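Local coordinates for protein cysteine synthase 3 (Entamoeba histolytica, PDB 6KR5) that probably catalyses the formation of L-cysteine from O-acetylserine and sulfide, with pyridoxal-5'-phosphate as its cofactor, at residues G233-G238 and E311-T316; S86-I91 and L306-E311; G274-M279 and D317-I322. One frame throughout, in Å; residues are numbered along the deposited sequence. Where two conformers were deposited one is given.

The three contacts gather one continuous run, 306-322 from the end of strand 301-306, against three earlier parts of the chain. In sequence order these are 86-91, 233-238 and 274-279. Interactions 1 and 2 share Glu-311, both touch the cofactor, and have centres about 8 Å apart. Interaction 3 lies about 10 Å from interaction 1 and 14 Å from interaction 2, centre to centre. Hydrogen bonds join 1 with 2 (Tyr-313 to Asp-308, Arg-312 to Asn-88) and the backbones of 2 and 3. Interactions 1 and 3 pack, as Leu-314 on Met-276. The run lines the cofactor pocket and also meets the second subunit, including through salt bridges of Glu-311 and Arg-312.

Interaction 1: G233-G238 and E311-T316; sequences GIQGIG and ERYLST. With PLP (pyridoxal-5'-phosphate), chain D.
Gln-235 and Tyr-313 pass each other side by side, pointing in opposite directions. The amide end of Gln-235 reaches the edge of the tyrosine ring, near its plane, with OE1 3.4 Å from Tyr-313 CE1. Amide and ring are turned 70° apart, so this is not a stack. The Gln-235 chain runs extended beyond CG, which carries the amide past the ring to Thr-316. There NE2 packs on the methyl CG2 of Thr-316 at 3.7 Å.

Tyr-313 has CG anti to its carbonyl carbon (chi1 -58°). The phenol then reaches inward, and OH lies 3.6 Å from the C2A methyl of PLP. That hydroxyl is hydrogen-bonded to Asp-308. Water also links the two segments. One molecule donates to Gln-235 O at 2.8 Å and to Tyr-313 OH. A second donates to Gln-235 OE1 and to Arg-312 O, which probably helps to fix the turn of the amide.

Thr-316 holds OG1 between its backbone N and carbonyl carbon (chi1 76°). OG1 therefore donates to Tyr-313 O, 2.7 Å away, and it also accepts from Leu-318 N. Thr-316 N bonds to the same carbonyl oxygen of Tyr-313 and closes a type I turn. On the other segment, a type II turn from Ile-234 to Ile-237 brings backbone to the cofactor, with Gly-236 O 3.5 Å from PLP C5. Ile-237 CG2 packs 3.4 Å from PLP C6. Gly-236, Ile-237 and Tyr-313 belong to the PLP pocket, and the contact lines it near C2A and C6.

The contact joins the loop between strands 212-218 and 253-257 to the loop after strand 301-306. Helix 279-292 packs on Gln-235, Ile-237 and Thr-316. Helix 259-273 borders Ile-234, while Arg-116 of helix 114-122 touches Tyr-313.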
loop_
_atom_site.group_PDB
_atom_site.type_symbol
_atom_site.label_atom_id
_atom_site.label_comp_id
_atom_site.label_asym_id
_atom_site.label_seq_id
_atom_site.Cartn_x
_atom_site.Cartn_y
_atom_site.Cartn_z
ATOM N N GLY B 233 -14.246 -15.001 -11.565
ATOM C CA GLY B 233 -13.789 -13.635 -11.422
ATOM C C GLY B 233 -12.968 -13.308 -10.192
ATOM O O GLY B 233 -12.849 -12.132 -9.832
ATOM N N ILE B 234 -12.391 -14.305 -9.523
ATOM C CA ILE B 234 -11.558 -14.033 -8.347
ATOM C C ILE B 234 -10.124 -13.845 -8.832
ATOM O O ILE B 234 -9.333 -14.790 -8.909
ATOM C CB ILE B 234 -11.663 -15.121 -7.291
ATOM C CG1 ILE B 234 -13.124 -15.512 -7.064
ATOM C CG2 ILE B 234 -11.035 -14.597 -5.993
ATOM C CD1 ILE B 234 -13.289 -16.610 -6.053
ATOM N N GLN B 235 -9.786 -12.606 -9.155
ATOM C CA GLN B 235 -8.473 -12.330 -9.707
ATOM C C GLN B 235 -7.379 -12.743 -8.737
ATOM O O GLN B 235 -7.488 -12.540 -7.526
ATOM C CB GLN B 235 -8.354 -10.851 -10.052
ATOM C CG GLN B 235 -9.287 -10.469 -11.186
ATOM C CD GLN B 235 -9.149 -9.022 -11.587
ATOM O OE1 GLN B 235 -8.068 -8.442 -11.502
ATOM N NE2 GLN B 235 -10.250 -8.431 -12.032
ATOM N N GLY B 236 -6.327 -13.340 -9.289
ATOM C CA GLY B 236 -5.174 -13.772 -8.531
ATOM C C GLY B 236 -5.150 -15.252 -8.213
ATOM O O GLY B 236 -4.080 -15.790 -7.916
ATOM N N ILE B 237 -6.291 -15.925 -8.280
ATOM C CA ILE B 237 -6.358 -17.339 -7.984
ATOM C C ILE B 237 -7.070 -18.048 -9.130
ATOM O O ILE B 237 -7.375 -17.453 -10.165
ATOM C CB ILE B 237 -7.041 -17.620 -6.627
ATOM C CG1 ILE B 237 -8.510 -17.180 -6.628
ATOM C CG2 ILE B 237 -6.253 -16.932 -5.516
ATOM C CD1 ILE B 237 -9.277 -17.670 -5.394
ATOM N N GLY B 238 -7.290 -19.348 -8.949
ATOM C CA GLY B 238 -7.982 -20.130 -9.953
ATOM C C GLY B 238 -7.276 -20.157 -11.292
ATOM O O GLY B 238 -7.838 -19.752 -12.318
ATOM N N GLU B 311 -7.450 -1.483 -3.488
ATOM C CA GLU B 311 -7.169 -0.344 -4.356
ATOM C C GLU B 311 -6.710 -0.793 -5.736
ATOM O O GLU B 311 -6.926 -0.086 -6.727
ATOM C CB GLU B 311 -6.118 0.563 -3.710
ATOM C CG GLU B 311 -5.838 1.830 -4.517
ATOM C CD GLU B 311 -4.915 2.808 -3.815
ATOM O OE1 GLU B 311 -4.367 2.467 -2.746
ATOM O OE2 GLU B 311 -4.748 3.927 -4.346
ATOM N N ARG B 312 -6.091 -1.967 -5.824
ATOM C CA ARG B 312 -5.674 -2.543 -7.098
ATOM C C ARG B 312 -6.852 -3.006 -7.954
ATOM O O ARG B 312 -6.639 -3.434 -9.096
ATOM C CB ARG B 312 -4.709 -3.703 -6.825
ATOM C CG ARG B 312 -3.786 -4.075 -7.985
ATOM C CD ARG B 312 -2.472 -4.673 -7.492
ATOM N NE ARG B 312 -1.554 -3.638 -7.032
ATOM C CZ ARG B 312 -0.391 -3.890 -6.442
ATOM N NH1 ARG B 312 -0.006 -5.149 -6.245
ATOM N NH2 ARG B 312 0.378 -2.889 -6.040
ATOM N N TYR B 313 -8.090 -2.908 -7.449
ATOM C CA TYR B 313 -9.270 -3.392 -8.151
ATOM C C TYR B 313 -10.312 -2.302 -8.361
ATOM O O TYR B 313 -11.471 -2.615 -8.632
ATOM C CB TYR B 313 -9.880 -4.580 -7.403
ATOM C CG TYR B 313 -8.852 -5.663 -7.276
ATOM C CD1 TYR B 313 -8.619 -6.542 -8.319
ATOM C CD2 TYR B 313 -8.056 -5.748 -6.147
ATOM C CE1 TYR B 313 -7.635 -7.497 -8.223
ATOM C CE2 TYR B 313 -7.080 -6.703 -6.039
ATOM C CZ TYR B 313 -6.870 -7.570 -7.081
ATOM O OH TYR B 313 -5.890 -8.523 -6.979
ATOM N N LEU B 314 -9.920 -1.031 -8.261
ATOM C CA LEU B 314 -10.887 0.048 -8.456
ATOM C C LEU B 314 -11.390 0.114 -9.890
ATOM O O LEU B 314 -12.471 0.662 -10.133
ATOM C CB LEU B 314 -10.264 1.385 -8.069
ATOM C CG LEU B 314 -9.831 1.512 -6.618
ATOM C CD1 LEU B 314 -9.138 2.856 -6.426
ATOM C CD2 LEU B 314 -11.019 1.379 -5.688
ATOM N N SER B 315 -10.634 -0.434 -10.840
ATOM C CA SER B 315 -11.053 -0.497 -12.230
ATOM C C SER B 315 -12.122 -1.552 -12.484
ATOM O O SER B 315 -12.660 -1.609 -13.594
ATOM C CB SER B 315 -9.834 -0.769 -13.116
ATOM O OG SER B 315 -9.115 -1.898 -12.643
ATOM N N THR B 316 -12.436 -2.384 -11.497
ATOM C CA THR B 316 -13.493 -3.369 -11.604
ATOM C C THR B 316 -14.743 -2.800 -10.934
ATOM O O THR B 316 -14.770 -1.641 -10.501
ATOM C CB THR B 316 -13.040 -4.693 -10.979
ATOM O OG1 THR B 316 -13.086 -4.591 -9.548
ATOM C CG2 THR B 316 -11.617 -5.019 -11.384
HETATM N N1 PLP D . -4.237 -13.464 -4.647
HETATM C C2 PLP D . -3.422 -12.572 -5.288
HETATM C C2A PLP D . -3.924 -11.178 -5.504
HETATM C C3 PLP D . -2.167 -12.967 -5.716
HETATM O O3 PLP D . -1.372 -12.061 -6.359
HETATM C C4 PLP D . -1.734 -14.267 -5.488
HETATM C C4A PLP D . -0.434 -14.746 -6.027
HETATM O O4A PLP D . 0.278 -13.988 -6.697
HETATM C C5 PLP D . -2.571 -15.165 -4.829
HETATM C C6 PLP D . -3.818 -14.751 -4.420
HETATM C C5A PLP D . -2.187 -16.608 -4.589
HETATM O O4P PLP D . -0.984 -16.788 -3.893
HETATM P P PLP D . -0.095 -18.050 -4.317
HETATM O O1P PLP D . -0.993 -19.274 -4.314
HETATM O O2P PLP D . 0.425 -17.788 -5.702
HETATM O O3P PLP D . 0.996 -18.156 -3.313
HETATM O O HOH W 1 -7.512 -10.501 -5.606
HETATM O O HOH W 2 -6.844 -5.867 -11.242
#

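Interaction 2: S86-I91 and L306-E311; sequences SGNTGI and LPDCGE. With PLP (pyridoxal-5'-phosphate), chain D.
OD2 of Asp-308 is gripped by two groups: the amide of Asn-88 across the contact, and the hydroxyl of Tyr-313. Asn-88 ND2 donates to it over 3.0 Å, nearly straight at 165°. The bond leaves ND2 close to the amide plane. It meets OD2 from above the carboxylate plane, 37° out of it. The two side chains cross at about a right angle.

The same ND2 also serves the cofactor. It donates to O3 of PLP at 2.9 Å, so the amide NH2 of Asn-88 serves both O3 and the carboxylate. Asn-88 OD1 in turn is bonded to NH1 of Arg-312. Partners at both ends of the amide fix its rotation. The nearby arginine could also polarise the amide and strengthen ND2 as a donor.

Asp-308 has CG between its backbone N and carbonyl carbon (chi1 72°). This turns the carboxylate towards the cofactor, and OD2 comes 3.2 Å from the methyl C2A of PLP. Pro-307 sets its CB-CG edge over the pyridine ring, with CB 3.2 Å from PLP N1 and CG 3.4 Å from PLP C6. It covers the face opposite Gly-236.

An asparagine bonded to the cofactor O3, in a Ser-Gly-Asn-Thr-Gly loop, is characteristic of the cysteine synthase family of fold type II PLP enzymes. In relatives this loop binds the substrate, and 86-91 probably does so here.

Asn-88 begins helix 88-100, which follows strand 80-84 of the four-stranded sheet. Asp-308 follows strand 301-306 of the six-stranded sheet. The bond thus links the parts of the chain that follow a strand of each sheet. A disulfide is seen between Cys-309 and Cys-50, which comes after strand 43-48. Helix 279-292 packs on Leu-306 and Pro-307.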
loop_
_atom_site.group_PDB
_atom_site.type_symbol
_atom_site.label_atom_id
_atom_site.label_comp_id
_atom_site.label_asym_id
_atom_site.label_seq_id
_atom_site.Cartn_x
_atom_site.Cartn_y
_atom_site.Cartn_z
ATOM N N SER B 86 0.096 -11.166 -16.159
ATOM C CA SER B 86 -0.632 -9.906 -16.171
ATOM C C SER B 86 -0.954 -9.426 -14.760
ATOM O O SER B 86 -1.653 -8.419 -14.600
ATOM C CB SER B 86 -1.916 -10.051 -16.994
ATOM O OG SER B 86 -1.640 -10.511 -18.314
ATOM N N GLY B 87 -0.450 -10.116 -13.737
ATOM C CA GLY B 87 -0.817 -9.818 -12.368
ATOM C C GLY B 87 0.306 -9.416 -11.437
ATOM O O GLY B 87 1.313 -8.833 -11.846
ATOM N N ASN B 88 0.135 -9.728 -10.155
ATOM C CA ASN B 88 1.062 -9.227 -9.150
ATOM C C ASN B 88 2.463 -9.803 -9.305
ATOM O O ASN B 88 3.432 -9.172 -8.872
ATOM C CB ASN B 88 0.516 -9.522 -7.760
ATOM C CG ASN B 88 -0.659 -8.652 -7.414
ATOM O OD1 ASN B 88 -0.737 -7.491 -7.833
ATOM N ND2 ASN B 88 -1.585 -9.196 -6.634
ATOM N N THR B 89 2.603 -11.004 -9.879
ATOM C CA THR B 89 3.939 -11.569 -10.045
ATOM C C THR B 89 4.824 -10.650 -10.866
ATOM O O THR B 89 6.008 -10.467 -10.552
ATOM C CB THR B 89 3.829 -12.940 -10.693
ATOM O OG1 THR B 89 3.160 -13.808 -9.775
ATOM C CG2 THR B 89 5.213 -13.515 -11.028
ATOM N N GLY B 90 4.259 -10.049 -11.911
ATOM C CA GLY B 90 5.033 -9.119 -12.710
ATOM C C GLY B 90 5.516 -7.938 -11.898
ATOM O O GLY B 90 6.661 -7.501 -12.043
ATOM N N ILE B 91 4.654 -7.414 -11.021
ATOM C CA ILE B 91 5.052 -6.286 -10.176
ATOM C C ILE B 91 6.184 -6.689 -9.238
ATOM O O ILE B 91 7.172 -5.966 -9.082
ATOM C CB ILE B 91 3.845 -5.754 -9.389
ATOM C CG1 ILE B 91 2.789 -5.212 -10.352
ATOM C CG2 ILE B 91 4.305 -4.709 -8.395
ATOM C CD1 ILE B 91 1.479 -4.855 -9.644
ATOM N N LEU B 306 -4.174 -12.506 3.380
ATOM C CA LEU B 306 -4.831 -11.543 2.491
ATOM C C LEU B 306 -3.804 -11.086 1.460
ATOM O O LEU B 306 -2.942 -10.255 1.780
ATOM C CB LEU B 306 -5.387 -10.347 3.274
ATOM C CG LEU B 306 -6.307 -10.666 4.466
ATOM C CD1 LEU B 306 -7.112 -9.420 4.839
ATOM C CD2 LEU B 306 -7.224 -11.806 4.169
ATOM N N PRO B 307 -3.837 -11.604 0.225
ATOM C CA PRO B 307 -2.689 -11.400 -0.686
ATOM C C PRO B 307 -2.451 -9.976 -1.181
ATOM O O PRO B 307 -1.297 -9.667 -1.532
ATOM C CB PRO B 307 -3.014 -12.337 -1.861
ATOM C CG PRO B 307 -3.827 -13.443 -1.238
ATOM C CD PRO B 307 -4.697 -12.718 -0.227
ATOM N N ASP B 308 -3.466 -9.116 -1.288
ATOM C CA ASP B 308 -3.223 -7.759 -1.792
ATOM C C ASP B 308 -4.384 -6.849 -1.394
ATOM O O ASP B 308 -5.288 -7.250 -0.649
ATOM C CB ASP B 308 -2.948 -7.740 -3.310
ATOM C CG ASP B 308 -4.181 -8.011 -4.179
ATOM O OD1 ASP B 308 -5.284 -8.297 -3.654
ATOM O OD2 ASP B 308 -4.027 -7.952 -5.429
ATOM N N CYS B 309 -4.362 -5.626 -1.915
ATOM C CA CYS B 309 -5.242 -4.546 -1.492
ATOM C C CYS B 309 -6.349 -4.296 -2.511
ATOM O O CYS B 309 -6.163 -4.482 -3.716
ATOM C CB CYS B 309 -4.431 -3.267 -1.293
ATOM S SG CYS B 309 -5.412 -1.851 -0.774
ATOM N N GLY B 310 -7.506 -3.838 -2.016
ATOM C CA GLY B 310 -8.619 -3.548 -2.896
ATOM C C GLY B 310 -8.383 -2.382 -3.830
ATOM O O GLY B 310 -9.038 -2.303 -4.874
ATOM N N GLU B 311 -7.450 -1.483 -3.488
ATOM C CA GLU B 311 -7.169 -0.344 -4.356
ATOM C C GLU B 311 -6.710 -0.793 -5.736
ATOM O O GLU B 311 -6.926 -0.086 -6.727
ATOM C CB GLU B 311 -6.118 0.563 -3.710
ATOM C CG GLU B 311 -5.838 1.830 -4.517
ATOM C CD GLU B 311 -4.915 2.808 -3.815
ATOM O OE1 GLU B 311 -4.367 2.467 -2.746
ATOM O OE2 GLU B 311 -4.748 3.927 -4.346
HETATM N N1 PLP D . -4.237 -13.464 -4.647
HETATM C C2 PLP D . -3.422 -12.572 -5.288
HETATM C C2A PLP D . -3.924 -11.178 -5.504
HETATM C C3 PLP D . -2.167 -12.967 -5.716
HETATM O O3 PLP D . -1.372 -12.061 -6.359
HETATM C C4 PLP D . -1.734 -14.267 -5.488
HETATM C C4A PLP D . -0.434 -14.746 -6.027
HETATM O O4A PLP D . 0.278 -13.988 -6.697
HETATM C C5 PLP D . -2.571 -15.165 -4.829
HETATM C C6 PLP D . -3.818 -14.751 -4.420
HETATM C C5A PLP D . -2.187 -16.608 -4.589
HETATM O O4P PLP D . -0.984 -16.788 -3.893
HETATM P P PLP D . -0.095 -18.050 -4.317
HETATM O O1P PLP D . -0.993 -19.274 -4.314
HETATM O O2P PLP D . 0.425 -17.788 -5.702
HETATM O O3P PLP D . 0.996 -18.156 -3.313
#

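Interaction 3: G274-M279 and D317-I322; sequences GIMCGM and DLYKTI
Met-276 reaches obliquely across the ring of Tyr-319. Its CB still stands off, 4.6 Å from Tyr-319 OH. CG is anti to the backbone N (chi1 -170°) and comes 3.4 Å from the same OH. From there the chain continues extended and meets the ring obliquely. SD sits 5.3 Å from the ring centroid, 36° off the normal, a Met-aromatic contact. The tip CE is nearest, 3.3 Å from Tyr-319 CE2, which is tight packing for a methyl group.

The other side of this ring plane is met by a neighbour in the same segment. Leu-318 places its branch carbon CG over the ring centre, 3.8 Å above the plane. The SD and CE atoms of Met-276 lie on the opposite side of that plane. Leu-318 also extends to the second methionine, where its CD2 touches CG of Met-279 at 4.1 Å. These two side chains run past each other in opposite directions.

The phenol end is tied by water. Tyr-319 OH donates to a water that in turn donates to Cys-277 O, 2.8 Å away. The water lies at the ring edge, in its plane. This short bridge gives the buried carbonyl and the hydroxyl a common partner.

The contact is structural packing beside the active site, with the Met-279 side chain about 7 Å from PLP. It closes the tail after strand 301-306 over the loop between helices 259-273 and 279-292, where Gly-278 is the N-cap of the second helix. Trp-263 of helix 259-273 touches Met-279 and Leu-318, and Val-270 touches Met-276. Met-54 and Met-118 of the second subunit pack on Met-276 and Tyr-319, respectively.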
loop_
_atom_site.group_PDB
_atom_site.type_symbol
_atom_site.label_atom_id
_atom_site.label_comp_id
_atom_site.label_asym_id
_atom_site.label_seq_id
_atom_site.Cartn_x
_atom_site.Cartn_y
_atom_site.Cartn_z
ATOM N N GLY B 274 -12.816 -2.077 8.179
ATOM C CA GLY B 274 -11.925 -1.031 7.730
ATOM C C GLY B 274 -10.655 -1.502 7.062
ATOM O O GLY B 274 -9.681 -0.747 7.009
ATOM N N ILE B 275 -10.640 -2.725 6.540
ATOM C CA ILE B 275 -9.486 -3.293 5.855
ATOM C C ILE B 275 -9.863 -3.447 4.391
ATOM O O ILE B 275 -10.791 -4.190 4.063
ATOM C CB ILE B 275 -9.084 -4.641 6.469
ATOM C CG1 ILE B 275 -8.606 -4.453 7.907
ATOM C CG2 ILE B 275 -8.032 -5.312 5.619
ATOM C CD1 ILE B 275 -8.548 -5.748 8.685
ATOM N N MET B 276 -9.161 -2.734 3.507
ATOM C CA MET B 276 -9.500 -2.738 2.082
ATOM C C MET B 276 -8.657 -3.794 1.389
ATOM O O MET B 276 -7.586 -3.512 0.859
ATOM C CB MET B 276 -9.292 -1.367 1.453
ATOM C CG MET B 276 -9.865 -1.298 0.045
ATOM S SD MET B 276 -9.711 0.370 -0.632
ATOM C CE MET B 276 -10.618 0.250 -2.163
ATOM N N CYS B 277 -9.157 -5.021 1.390
ATOM C CA CYS B 277 -8.443 -6.166 0.845
ATOM C C CYS B 277 -8.959 -6.518 -0.549
ATOM O O CYS B 277 -10.057 -6.135 -0.948
ATOM C CB CYS B 277 -8.622 -7.366 1.776
ATOM S SG CYS B 277 -10.362 -7.928 1.986
ATOM N N GLY B 278 -8.157 -7.277 -1.286
ATOM C CA GLY B 278 -8.474 -7.623 -2.661
ATOM C C GLY B 278 -9.502 -8.742 -2.798
ATOM O O GLY B 278 -10.097 -9.218 -1.829
ATOM N N MET B 279 -9.718 -9.160 -4.053
ATOM C CA MET B 279 -10.768 -10.143 -4.333
ATOM C C MET B 279 -10.445 -11.504 -3.724
ATOM O O MET B 279 -11.319 -12.156 -3.128
ATOM C CB MET B 279 -10.973 -10.287 -5.842
ATOM C CG MET B 279 -11.469 -9.025 -6.507
ATOM S SD MET B 279 -11.639 -9.389 -8.264
ATOM C CE MET B 279 -12.620 -7.973 -8.784
ATOM N N ASP B 317 -15.796 -3.599 -10.847
ATOM C CA ASP B 317 -16.987 -3.160 -10.138
ATOM C C ASP B 317 -16.993 -3.610 -8.683
ATOM O O ASP B 317 -18.039 -3.516 -8.030
ATOM C CB ASP B 317 -18.246 -3.650 -10.858
ATOM C CG ASP B 317 -18.673 -2.718 -11.985
ATOM O OD1 ASP B 317 -17.950 -1.730 -12.243
ATOM O OD2 ASP B 317 -19.729 -2.966 -12.607
ATOM N N LEU B 318 -15.844 -4.069 -8.164
ATOM C CA LEU B 318 -15.781 -4.588 -6.795
ATOM C C LEU B 318 -16.391 -3.610 -5.807
ATOM O O LEU B 318 -17.052 -4.014 -4.845
ATOM C CB LEU B 318 -14.329 -4.907 -6.404
ATOM C CG LEU B 318 -14.052 -5.416 -4.974
ATOM C CD1 LEU B 318 -14.719 -6.765 -4.728
ATOM C CD2 LEU B 318 -12.567 -5.524 -4.685
ATOM N N TYR B 319 -16.207 -2.313 -6.038
ATOM C CA TYR B 319 -16.745 -1.298 -5.146
ATOM C C TYR B 319 -17.818 -0.443 -5.798
ATOM O O TYR B 319 -18.204 0.589 -5.236
ATOM C CB TYR B 319 -15.619 -0.428 -4.622
ATOM C CG TYR B 319 -14.593 -1.228 -3.882
ATOM C CD1 TYR B 319 -14.927 -1.903 -2.719
ATOM C CD2 TYR B 319 -13.301 -1.342 -4.364
ATOM C CE1 TYR B 319 -14.005 -2.631 -2.033
ATOM C CE2 TYR B 319 -12.372 -2.071 -3.690
ATOM C CZ TYR B 319 -12.721 -2.714 -2.527
ATOM O OH TYR B 319 -11.781 -3.427 -1.841
ATOM N N LYS B 320 -18.304 -0.847 -6.965
ATOM C CA LYS B 320 -19.453 -0.213 -7.593
ATOM C C LYS B 320 -20.748 -0.861 -7.114
ATOM O O LYS B 320 -21.695 -0.160 -6.740
ATOM C CB LYS B 320 -19.334 -0.295 -9.118
ATOM N N THR B 321 -20.786 -2.196 -7.112
ATOM C CA THR B 321 -21.901 -2.932 -6.528
ATOM C C THR B 321 -22.057 -2.575 -5.055
ATOM O O THR B 321 -21.073 -2.404 -4.331
ATOM C CB THR B 321 -21.671 -4.436 -6.674
ATOM O OG1 THR B 321 -21.196 -4.719 -7.996
ATOM C CG2 THR B 321 -22.954 -5.212 -6.414
ATOM N N ILE B 322 -23.303 -2.464 -4.606
ATOM C CA ILE B 322 -23.593 -2.059 -3.237
ATOM C C ILE B 322 -24.588 -3.038 -2.632
ATOM O O ILE B 322 -25.645 -3.300 -3.218
ATOM C CB ILE B 322 -24.137 -0.617 -3.184
ATOM C CG1 ILE B 322 -24.256 -0.138 -1.734
ATOM C CG2 ILE B 322 -25.459 -0.511 -3.930
ATOM C CD1 ILE B 322 -22.915 0.094 -1.057
HETATM O O HOH W 3 -12.092 -4.654 0.321
#